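Local coordinates for protein phosphoribosylaminoimidazole-succinocarboxamide synthase (Saccharomyces cerevisiae, PDB 2CNQ) that catalyses the ATP-dependent joining of aspartate to the carboxylate of CAIR to form SAICAR in de novo purine biosynthesis, at residues T6-I11 with A91-P96; P157-S162 with A177-L182; G246-Y249 with Q255-Y258. One frame throughout, in Å; residues are numbered along the deposited sequence.

Contact 1: residues T6-I11 with A91-P96; sequences TELDGI and AKLSEP
Ile11 does most of the touching here, its CD1 reaching both Lys92 and Leu93 and its CG2 adding a second contact to Leu93, and every contact across the two segments is apolar. The CD1 methyl rests on the aliphatic part of Lys92, 3.5 Å from Lys92 CD, with Lys92 CG almost as close, and the two side chains cross at about a right angle. The CG2 branch of Ile11 also packs on Leu93, 3.8 Å from Leu93 CD2, and these two side chains slide past each other in opposite directions. With CG1 anti to the carbonyl carbon (chi1 -70°), the CG1-CD1 arm lies over Lys92 and Leu93 CD2, while CG2 lies against Leu93 alone. Leu93 CD2 is shared, since Leu8 CD2 also reaches it at 4.1 Å, the two leucines meeting methyl to methyl.

No hydrogen bond crosses the contact. Within segment 91-96, Lys92 bends at its last torsion (chi4 60°) and turns NZ to Glu95 OE1, 2.8 Å away, in a salt bridge taken on the syn lone pair of the carboxylate. This bridge and the lysine's contact with Ile11 are those of the modelled conformer, one of two. A type I' turn from Leu8 to Ile11 is closed by the bond from Ile11 N to Leu8 O (2.9 Å), and it places Ile11 beside Leu8, facing the other segment.

Glu95 is the N-cap of helix 96-102, which runs on from this corner. Tyr98 of that helix packs against Leu8, Ile11 and Leu93 and hydrogen-bonds Asp9 through its hydroxyl. Leu8 also touches Leu32 of strand 30-35, so the contact joins the N-terminal loop ahead of strand 14-17 to the start of the helix beside the N-terminal antiparallel sheet.

Contact 2: residues P157-S162 with A177-L182; sequences PIFTPS and AQAAEL
The end of strand 153-159, an outermost strand of the five-stranded mixed sheet, meets the short helix 176-183 here, where Pro161 and Phe159 receive the methyl of Ala179. Pro161 follows Phe159 by two residues, and the helix comes back against the pair after a connection that contains little regular structure. The closest approach is between Pro161 CG and Ala179 CB, at 3.6 Å. Pro161 CB lies a little farther from the same methyl, so the alanine meets the CB-CG side of the pyrrolidine ring. Phe159 takes part more lightly: its CZ, the far end of the ring, is 4.5 Å from Ala179 CB.

Pro161 also lies over one face of Phe159. The CD carbon of Pro161 sits over the centre of the phenyl ring, 3.6 Å above its plane, a CH-pi type of arrangement. Phe159 gets there by setting its CG anti to the backbone N (chi1 167°), which lays the ring beside the residues that follow. Proline and aromatic ring therefore present one joined apolar surface, and Ala179 touches both parts of it. The small methyl lets the helix come near, with the CA atoms of Pro161 and Ala179 6.6 Å apart.

Leu117 of strand 113-122 also packs on Ala179, and Ala192 of helix 185-209 touches Phe159. Backbone hydrogen bonds between Ile158 and Arg122, Thr160 and Ile120, and Ser162 and Glu118 join this segment to strand 113-122, and those three partners line the pocket of the bound aminoimidazole carboxamide ribonucleotide.

All three touching residues are buried, and no hydrogen bond or charge passes between the two segments. The helix is held against the strand end here by shape and hydrophobic burial.

Contact 3: residues G246-Y249 with Q255-Y258; sequences GASY and QDSY
Tyr249 and Gln255 make the close part of this contact: the amide oxygen OE1 of Gln255 lies 3.2 Å from Tyr249 CA and 3.6 Å from the ring carbon CD1 of Tyr249. It comes obliquely to the tyrosine ring, with the ring and amide planes 54° apart. A bend at chi2 (-51°) turns the glutamine amide back to that point, while NE2 is hydrogen-bonded to Lys250 O. Tyr249 OH is held by Ser151 O.

The solvent side is looser, and water does the joining. In the modelled conformer of Ser248, one of two, Ser248 OG and Asp256 OD2 stand 4.0 Å apart, and one water spans them, donating to OD2 at 2.7 Å and also hydrogen-bonding Tyr258 OH. For the same conformer a second water lies 2.9 Å from Ser248 OG; it accepts from Asp256 N at 2.8 Å. An alanine in place of Gln255 would probably leave Tyr249 without its amide neighbour and Lys250 O without the NE2 donor, freeing this part of the loop to shift.

No direct hydrogen bond crosses between the segments. Their polar cohesion appears to be indirect, through waters and the bond of Gln255 NE2 to Lys250 O.

In the fold
Contact 2 is buried, contact 1 partly so, and contact 3 lies at the surface. Chemistry follows this gradient: contact 2 is purely apolar between a strand end and a helix, contact 1 is apolar with a salt bridge at its outer side, and contact 3 relies largely on polar groups and water. No two share a segment. Contact 1 belongs beside the N-terminal antiparallel sheet, whereas contact 2 borders the mixed sheet and contact 3 sits in the loop after strand 228-245 of that same sheet. Contacts 1 and 2 have centres 40 Å apart, on opposite sides of the chain's centre; contacts 2 and 3 are nearer, with centres 27 Å apart.

Contact 1: residues T6-I11 with A91-P96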
loop_
_atom_site.group_PDB
_atom_site.type_symbol
_atom_site.label_atom_id
_atom_site.label_comp_id
_atom_site.label_asym_id
_atom_site.label_seq_id
_atom_site.Cartn_x
_atom_site.Cartn_y
_atom_site.Cartn_z
ATOM N N THR A 6 -16.459 9.941 -0.327
ATOM C CA THR A 6 -16.854 10.641 -1.514
ATOM C C THR A 6 -18.339 10.515 -1.708
ATOM O O THR A 6 -18.931 9.493 -1.443
ATOM C CB THR A 6 -16.108 10.166 -2.738
ATOM O OG1 THR A 6 -16.385 8.795 -3.004
ATOM C CG2 THR A 6 -14.643 10.377 -2.623
ATOM N N GLU A 7 -18.918 11.587 -2.205
ATOM C CA GLU A 7 -20.339 11.687 -2.424
ATOM C C GLU A 7 -20.507 12.181 -3.827
ATOM O O GLU A 7 -20.416 13.360 -4.101
ATOM C CB GLU A 7 -20.973 12.625 -1.453
ATOM C CG GLU A 7 -20.894 12.124 -0.037
ATOM C CD GLU A 7 -21.791 10.975 0.254
ATOM O OE1 GLU A 7 -21.766 10.513 1.403
ATOM O OE2 GLU A 7 -22.541 10.523 -0.610
ATOM N N LEU A 8 -20.736 11.248 -4.717
ATOM C CA LEU A 8 -20.804 11.553 -6.116
ATOM C C LEU A 8 -22.204 11.535 -6.657
ATOM O O LEU A 8 -22.406 11.623 -7.839
ATOM C CB LEU A 8 -19.912 10.651 -6.945
ATOM C CG LEU A 8 -18.434 10.697 -6.577
ATOM C CD1 LEU A 8 -17.642 9.965 -7.627
ATOM C CD2 LEU A 8 -17.900 12.075 -6.386
ATOM N N ASP A 9 -23.187 11.448 -5.775
ATOM C CA ASP A 9 -24.564 11.655 -6.168
ATOM C C ASP A 9 -24.993 10.770 -7.302
ATOM O O ASP A 9 -25.803 11.138 -8.141
ATOM C CB ASP A 9 -24.825 13.112 -6.499
ATOM C CG ASP A 9 -24.748 13.969 -5.270
ATOM O OD1 ASP A 9 -25.200 13.513 -4.208
ATOM O OD2 ASP A 9 -24.229 15.076 -5.333
ATOM N N GLY A 10 -24.470 9.570 -7.305
ATOM C CA GLY A 10 -24.868 8.599 -8.266
ATOM C C GLY A 10 -24.359 8.847 -9.637
ATOM O O GLY A 10 -24.779 8.184 -10.553
ATOM N N ILE A 11 -23.428 9.767 -9.816
ATOM C CA ILE A 11 -22.963 10.087 -11.132
ATOM C C ILE A 11 -22.271 8.908 -11.764
ATOM O O ILE A 11 -22.374 8.698 -12.947
ATOM C CB ILE A 11 -22.107 11.307 -11.080
ATOM C CG1 ILE A 11 -22.996 12.506 -10.763
ATOM C CG2 ILE A 11 -21.366 11.525 -12.370
ATOM C CD1 ILE A 11 -22.218 13.681 -10.281
ATOM N N ALA A 91 -18.564 15.166 -17.187
ATOM C CA ALA A 91 -18.355 16.562 -16.950
ATOM C C ALA A 91 -18.806 16.969 -15.585
ATOM O O ALA A 91 -18.204 17.824 -14.978
ATOM C CB ALA A 91 -19.071 17.378 -17.992
ATOM N N LYS A 92 -19.876 16.391 -15.104
ATOM C CA LYS A 92 -20.379 16.799 -13.824
ATOM C C LYS A 92 -19.339 16.643 -12.746
ATOM O O LYS A 92 -19.348 17.386 -11.794
ATOM C CB LYS A 92 -21.648 16.042 -13.526
ATOM C CG LYS A 92 -22.392 16.609 -12.405
ATOM C CD LYS A 92 -23.801 16.091 -12.302
ATOM C CE LYS A 92 -24.498 16.753 -11.163
ATOM N NZ LYS A 92 -24.555 18.224 -11.323
ATOM N N LEU A 93 -18.444 15.653 -12.876
ATOM C CA LEU A 93 -17.464 15.447 -11.828
ATOM C C LEU A 93 -16.394 16.492 -11.783
ATOM O O LEU A 93 -15.622 16.522 -10.860
ATOM C CB LEU A 93 -16.864 14.079 -11.928
ATOM C CG LEU A 93 -17.861 12.967 -11.673
ATOM C CD1 LEU A 93 -17.149 11.650 -11.796
ATOM C CD2 LEU A 93 -18.502 13.082 -10.336
ATOM N N SER A 94 -16.376 17.378 -12.768
ATOM C CA SER A 94 -15.537 18.547 -12.689
ATOM C C SER A 94 -16.172 19.683 -11.965
ATOM O O SER A 94 -15.511 20.657 -11.696
ATOM C CB SER A 94 -15.178 19.005 -14.072
ATOM O OG SER A 94 -14.301 18.114 -14.700
ATOM N N GLU A 95 -17.443 19.601 -11.679
ATOM C CA GLU A 95 -18.084 20.635 -10.899
ATOM C C GLU A 95 -17.458 20.588 -9.548
ATOM O O GLU A 95 -17.133 19.532 -9.050
ATOM C CB GLU A 95 -19.574 20.397 -10.817
ATOM C CG GLU A 95 -20.197 20.483 -12.188
ATOM C CD GLU A 95 -21.611 20.028 -12.262
ATOM O OE1 GLU A 95 -22.201 19.647 -11.241
ATOM O OE2 GLU A 95 -22.122 19.999 -13.393
ATOM N N PRO A 96 -17.272 21.716 -8.908
ATOM C CA PRO A 96 -16.470 21.767 -7.687
ATOM C C PRO A 96 -16.940 20.881 -6.587
ATOM O O PRO A 96 -16.113 20.391 -5.863
ATOM C CB PRO A 96 -16.465 23.207 -7.295
ATOM C CG PRO A 96 -17.403 23.838 -8.116
ATOM C CD PRO A 96 -17.647 23.036 -9.373
#

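Contact 2: residues P157-S162 with A177-L182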
loop_
_atom_site.group_PDB
_atom_site.type_symbol
_atom_site.label_atom_id
_atom_site.label_comp_id
_atom_site.label_asym_id
_atom_site.label_seq_id
_atom_site.Cartn_x
_atom_site.Cartn_y
_atom_site.Cartn_z
ATOM N N PRO A 157 15.370 -10.416 0.185
ATOM C CA PRO A 157 13.966 -10.157 0.487
ATOM C C PRO A 157 13.131 -11.343 0.170
ATOM O O PRO A 157 13.453 -12.091 -0.738
ATOM C CB PRO A 157 13.637 -8.996 -0.441
ATOM C CG PRO A 157 14.947 -8.378 -0.724
ATOM C CD PRO A 157 15.892 -9.525 -0.841
ATOM N N ILE A 158 12.057 -11.496 0.913
ATOM C CA ILE A 158 11.247 -12.651 0.780
ATOM C C ILE A 158 9.818 -12.300 0.522
ATOM O O ILE A 158 9.231 -11.416 1.127
ATOM C CB ILE A 158 11.383 -13.561 1.960
ATOM C CG1 ILE A 158 11.127 -12.908 3.286
ATOM C CG2 ILE A 158 12.786 -14.200 1.918
ATOM C CD1 ILE A 158 11.049 -13.869 4.407
ATOM N N PHE A 159 9.245 -13.029 -0.418
ATOM C CA PHE A 159 7.833 -13.024 -0.671
ATOM C C PHE A 159 7.136 -13.801 0.408
ATOM O O PHE A 159 7.409 -14.959 0.628
ATOM C CB PHE A 159 7.614 -13.670 -2.013
ATOM C CG PHE A 159 6.192 -14.018 -2.300
ATOM C CD1 PHE A 159 5.853 -15.328 -2.537
ATOM C CD2 PHE A 159 5.215 -13.062 -2.408
ATOM C CE1 PHE A 159 4.577 -15.661 -2.910
ATOM C CE2 PHE A 159 3.933 -13.406 -2.733
ATOM C CZ PHE A 159 3.625 -14.710 -2.999
ATOM N N THR A 160 6.217 -13.133 1.083
ATOM C CA THR A 160 5.519 -13.703 2.194
ATOM C C THR A 160 4.063 -13.357 2.036
ATOM O O THR A 160 3.589 -12.357 2.527
ATOM C CB THR A 160 6.078 -13.245 3.512
ATOM O OG1 THR A 160 5.879 -11.847 3.667
ATOM C CG2 THR A 160 7.534 -13.529 3.628
ATOM N N PRO A 161 3.331 -14.136 1.287
ATOM C CA PRO A 161 1.972 -13.750 0.950
ATOM C C PRO A 161 1.048 -13.836 2.098
ATOM O O PRO A 161 1.227 -14.617 2.998
ATOM C CB PRO A 161 1.588 -14.737 -0.130
ATOM C CG PRO A 161 2.447 -15.925 0.155
ATOM C CD PRO A 161 3.744 -15.378 0.656
ATOM N N SER A 162 -0.011 -13.061 2.006
ATOM C CA SER A 162 -1.138 -13.261 2.848
ATOM C C SER A 162 -2.360 -13.377 1.995
ATOM O O SER A 162 -2.400 -12.949 0.863
ATOM C CB SER A 162 -1.231 -12.153 3.864
ATOM O OG SER A 162 -1.955 -11.104 3.353
ATOM N N ALA A 177 3.799 -21.783 -0.661
ATOM C CA ALA A 177 3.168 -22.979 -1.157
ATOM C C ALA A 177 1.679 -22.863 -1.123
ATOM O O ALA A 177 0.993 -23.243 -2.047
ATOM C CB ALA A 177 3.641 -24.161 -0.370
ATOM N N GLN A 178 1.141 -22.322 -0.047
ATOM C CA GLN A 178 -0.291 -22.128 0.011
ATOM C C GLN A 178 -0.740 -21.097 -0.975
ATOM O O GLN A 178 -1.779 -21.238 -1.577
ATOM C CB GLN A 178 -0.696 -21.800 1.416
ATOM C CG GLN A 178 -2.163 -21.516 1.579
ATOM C CD GLN A 178 -3.038 -22.654 1.202
ATOM O OE1 GLN A 178 -2.772 -23.797 1.556
ATOM N NE2 GLN A 178 -4.153 -22.340 0.577
ATOM N N ALA A 179 0.050 -20.066 -1.185
ATOM C CA ALA A 179 -0.296 -19.121 -2.202
ATOM C C ALA A 179 -0.395 -19.796 -3.542
ATOM O O ALA A 179 -1.280 -19.503 -4.313
ATOM C CB ALA A 179 0.701 -18.023 -2.249
ATOM N N ALA A 180 0.505 -20.736 -3.809
ATOM C CA ALA A 180 0.470 -21.452 -5.063
ATOM C C ALA A 180 -0.745 -22.336 -5.131
ATOM O O ALA A 180 -1.267 -22.554 -6.201
ATOM C CB ALA A 180 1.710 -22.252 -5.223
ATOM N N GLU A 181 -1.233 -22.840 -4.023
ATOM C CA GLU A 181 -2.496 -23.520 -4.032
ATOM C C GLU A 181 -3.601 -22.621 -4.488
ATOM O O GLU A 181 -4.491 -23.041 -5.204
ATOM C CB GLU A 181 -2.820 -24.056 -2.664
ATOM C CG GLU A 181 -1.910 -25.121 -2.212
ATOM C CD GLU A 181 -1.905 -26.302 -3.117
ATOM O OE1 GLU A 181 -3.009 -26.782 -3.456
ATOM O OE2 GLU A 181 -0.820 -26.777 -3.501
ATOM N N LEU A 182 -3.572 -21.378 -4.065
ATOM C CA LEU A 182 -4.597 -20.459 -4.422
ATOM C C LEU A 182 -4.505 -19.969 -5.820
ATOM O O LEU A 182 -5.517 -19.819 -6.480
ATOM C CB LEU A 182 -4.564 -19.273 -3.488
ATOM C CG LEU A 182 -4.834 -19.576 -2.051
ATOM C CD1 LEU A 182 -4.722 -18.308 -1.250
ATOM C CD2 LEU A 182 -6.173 -20.208 -1.848
#

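Contact 3: residues G246-Y249 with Q255-Y258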
loop_
_atom_site.group_PDB
_atom_site.type_symbol
_atom_site.label_atom_id
_atom_site.label_comp_id
_atom_site.label_asym_id
_atom_site.label_seq_id
_atom_site.Cartn_x
_atom_site.Cartn_y
_atom_site.Cartn_z
ATOM N N GLY A 246 16.995 5.212 7.543
ATOM C CA GLY A 246 18.206 4.433 7.501
ATOM C C GLY A 246 19.199 4.827 8.546
ATOM O O GLY A 246 19.868 4.005 9.125
ATOM N N ALA A 247 19.312 6.111 8.773
ATOM C CA ALA A 247 20.288 6.577 9.719
ATOM C C ALA A 247 19.951 6.217 11.139
ATOM O O ALA A 247 20.852 6.086 11.938
ATOM C CB ALA A 247 20.448 8.042 9.579
ATOM N N SER A 248 18.688 6.091 11.480
ATOM C CA SER A 248 18.326 5.717 12.822
ATOM C C SER A 248 18.174 4.239 12.976
ATOM O O SER A 248 17.937 3.768 14.054
ATOM C CB SER A 248 17.148 6.524 13.312
ATOM O OG SER A 248 16.007 6.052 12.668
ATOM N N TYR A 249 18.310 3.499 11.906
ATOM C CA TYR A 249 18.111 2.086 11.951
ATOM C C TYR A 249 19.094 1.429 12.895
ATOM O O TYR A 249 20.273 1.698 12.877
ATOM C CB TYR A 249 18.298 1.573 10.567
ATOM C CG TYR A 249 18.249 0.102 10.438
ATOM C CD1 TYR A 249 17.078 -0.592 10.568
ATOM C CD2 TYR A 249 19.394 -0.603 10.134
ATOM C CE1 TYR A 249 17.057 -1.938 10.407
ATOM C CE2 TYR A 249 19.376 -1.947 9.949
ATOM C CZ TYR A 249 18.205 -2.619 10.088
ATOM O OH TYR A 249 18.226 -3.967 9.886
ATOM N N GLN A 255 11.916 0.154 15.077
ATOM C CA GLN A 255 12.360 1.353 14.439
ATOM C C GLN A 255 11.324 2.422 14.522
ATOM O O GLN A 255 10.144 2.167 14.634
ATOM C CB GLN A 255 12.638 1.063 12.975
ATOM C CG GLN A 255 13.557 -0.099 12.729
ATOM C CD GLN A 255 14.818 -0.021 13.516
ATOM O OE1 GLN A 255 15.536 0.948 13.435
ATOM N NE2 GLN A 255 15.106 -1.022 14.285
ATOM N N ASP A 256 11.771 3.639 14.366
ATOM C CA ASP A 256 10.835 4.723 14.170
ATOM C C ASP A 256 10.060 4.486 12.897
ATOM O O ASP A 256 10.587 4.036 11.908
ATOM C CB ASP A 256 11.568 6.022 14.041
ATOM C CG ASP A 256 12.314 6.410 15.272
ATOM O OD1 ASP A 256 12.042 5.879 16.345
ATOM O OD2 ASP A 256 13.170 7.286 15.144
ATOM N N SER A 257 8.797 4.812 12.943
ATOM C CA SER A 257 7.905 4.590 11.851
ATOM C C SER A 257 7.777 5.799 10.978
ATOM O O SER A 257 7.625 6.910 11.474
ATOM C CB SER A 257 6.513 4.468 12.483
ATOM O OG SER A 257 5.491 4.568 11.527
ATOM N N TYR A 258 7.768 5.597 9.684
ATOM C CA TYR A 258 7.364 6.630 8.777
ATOM C C TYR A 258 6.225 6.094 7.945
ATOM O O TYR A 258 6.232 6.118 6.729
ATOM C CB TYR A 258 8.512 7.117 7.937
ATOM C CG TYR A 258 9.543 7.704 8.832
ATOM C CD1 TYR A 258 9.532 9.040 9.112
ATOM C CD2 TYR A 258 10.476 6.912 9.456
ATOM C CE1 TYR A 258 10.412 9.576 10.023
ATOM C CE2 TYR A 258 11.372 7.439 10.355
ATOM C CZ TYR A 258 11.323 8.769 10.625
ATOM O OH TYR A 258 12.179 9.332 11.516
HETATM O O HOH W 1 14.116 8.090 12.792
HETATM O O HOH W 2 14.566 4.015 14.119
#